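PDB 3LWS: aromatic amino acid beta-eliminating lyase/threonine aldolase from Exiguobacterium sibiricum, which belongs to the beta-eliminating lyase family within the large superfamily of PLP-dependent enzymes and carries covalently bound pyridoxal phosphate. Local coordinates for residues Tyr186-Ala190 with Ala191-Gly195. Numbering follows the deposited sequence.
Sequences YEKTA and AEIAG
Thr189 N-caps the short helix 190-194, where the chain, having left helix 179-186 at Glu187 with positive phi, turns back into helical geometry; Ala194 N donates to Ala190 O (2.9 Å), and Ile193 N binds Thr189 O only weakly. Thr189 and Glu192 form a capping box. Thr189 OG1, set between its own backbone N and carbonyl carbon (chi1 67°), accepts from Glu192 N at 3.0 Å, a bond that suits threonine, whose hydroxyl sits on CB, one bond from the backbone. In return the extended Glu192 side chain reaches back across Thr189, and its OE1 takes the Thr189 N-H at 3.1 Å, nearly straight (164°) but met from above the carboxylate plane. Lys188 crosses Glu192 at about a right angle, its aliphatic CD 3.1 Å from Glu192 OE1. Lys188 NZ stays 4.3 Å from Glu192 OE1, beyond a salt bridge, and a water links it to Glu192 OE2; Phe155 offers the lysine a cation-pi partner. On the buried side, Ile193 sends CD1 obliquely to the Tyr186 ring, 3.6 Å from CD2, while Tyr186 OH is hydrogen-bonded to Pro153 O. Small Ala190 suits the close packing against Val59 and Leu60 of helix 49-60. The box thus satisfies two backbone N-H groups at the helix start, where the carboxylate probably also interacts favourably with the helix dipole, while the Tyr186-Ile193 contact joins the two helices across the turn.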
loop_
_atom_site.group_PDB
_atom_site.type_symbol
_atom_site.label_atom_id
_atom_site.label_comp_id
_atom_site.label_asym_id
_atom_site.label_seq_id
_atom_site.Cartn_x
_atom_site.Cartn_y
_atom_site.Cartn_z
ATOM N N TYR A 186 -18.538 24.774 -7.887
ATOM C CA TYR A 186 -19.712 24.677 -7.006
ATOM C C TYR A 186 -19.847 25.899 -6.103
ATOM O O TYR A 186 -20.953 26.217 -5.662
ATOM C CB TYR A 186 -19.662 23.431 -6.143
ATOM C CG TYR A 186 -20.085 22.182 -6.859
ATOM C CD1 TYR A 186 -21.260 22.149 -7.564
ATOM C CD2 TYR A 186 -19.325 21.018 -6.797
ATOM C CE1 TYR A 186 -21.674 21.021 -8.221
ATOM C CE2 TYR A 186 -19.760 19.840 -7.456
ATOM C CZ TYR A 186 -20.926 19.867 -8.177
ATOM O OH TYR A 186 -21.416 18.786 -8.871
ATOM N N GLU A 187 -18.731 26.571 -5.847
ATOM C CA GLU A 187 -18.663 27.664 -4.869
ATOM C C GLU A 187 -19.038 27.145 -3.468
ATOM O O GLU A 187 -19.829 27.741 -2.749
ATOM C CB GLU A 187 -19.467 28.888 -5.332
ATOM C CG GLU A 187 -18.975 29.422 -6.657
ATOM C CD GLU A 187 -19.639 30.712 -7.131
ATOM O OE1 GLU A 187 -20.330 31.384 -6.374
ATOM O OE2 GLU A 187 -19.456 31.061 -8.308
ATOM N N LYS A 188 -18.423 26.020 -3.102
ATOM C CA LYS A 188 -18.719 25.322 -1.868
ATOM C C LYS A 188 -17.436 24.791 -1.240
ATOM O O LYS A 188 -16.451 24.584 -1.926
ATOM C CB LYS A 188 -19.682 24.164 -2.119
ATOM C CG LYS A 188 -21.072 24.576 -2.536
ATOM C CD LYS A 188 -21.929 25.048 -1.386
ATOM C CE LYS A 188 -23.323 25.381 -1.883
ATOM N NZ LYS A 188 -24.161 25.729 -0.722
ATOM N N THR A 189 -17.462 24.576 0.076
ATOM C CA THR A 189 -16.351 23.967 0.789
ATOM C C THR A 189 -16.411 22.454 0.640
ATOM O O THR A 189 -17.444 21.895 0.319
ATOM C CB THR A 189 -16.440 24.198 2.289
ATOM O OG1 THR A 189 -17.576 23.479 2.788
ATOM C CG2 THR A 189 -16.542 25.707 2.641
ATOM N N ALA A 190 -15.322 21.783 0.952
ATOM C CA ALA A 190 -15.306 20.309 0.911
ATOM C C ALA A 190 -16.387 19.685 1.839
ATOM O O ALA A 190 -17.032 18.695 1.461
ATOM C CB ALA A 190 -13.907 19.772 1.243
ATOM N N ALA A 191 -16.612 20.288 3.020
ATOM C CA ALA A 191 -17.599 19.770 3.952
ATOM C C ALA A 191 -19.016 19.952 3.414
ATOM O O ALA A 191 -19.843 19.052 3.577
ATOM C CB ALA A 191 -17.439 20.387 5.335
ATOM N N GLU A 192 -19.313 21.081 2.752
ATOM C CA GLU A 192 -20.674 21.275 2.221
ATOM C C GLU A 192 -21.039 20.243 1.116
ATOM O O GLU A 192 -22.207 19.835 0.973
ATOM C CB GLU A 192 -20.865 22.705 1.688
ATOM C CG GLU A 192 -20.897 23.775 2.792
ATOM C CD GLU A 192 -20.832 25.219 2.270
ATOM O OE1 GLU A 192 -20.265 25.468 1.172
ATOM O OE2 GLU A 192 -21.341 26.112 2.985
ATOM N N ILE A 193 -20.053 19.855 0.315
ATOM C CA ILE A 193 -20.295 18.856 -0.711
ATOM C C ILE A 193 -20.388 17.514 -0.005
ATOM O O ILE A 193 -21.416 16.834 -0.119
ATOM C CB ILE A 193 -19.229 18.874 -1.824
ATOM C CG1 ILE A 193 -19.204 20.246 -2.546
ATOM C CG2 ILE A 193 -19.510 17.744 -2.857
ATOM C CD1 ILE A 193 -20.470 20.560 -3.410
ATOM N N ALA A 194 -19.345 17.166 0.756
ATOM C CA ALA A 194 -19.269 15.901 1.507
ATOM C C ALA A 194 -20.443 15.632 2.448
ATOM O O ALA A 194 -20.779 14.463 2.680
ATOM C CB ALA A 194 -18.007 15.816 2.271
ATOM N N GLY A 195 -21.046 16.697 2.981
ATOM C CA GLY A 195 -22.194 16.604 3.893
ATOM C C GLY A 195 -23.451 15.956 3.328
ATOM O O GLY A 195 -24.288 15.486 4.087
HETATM O O HOH W 1 -23.165 27.293 1.665
#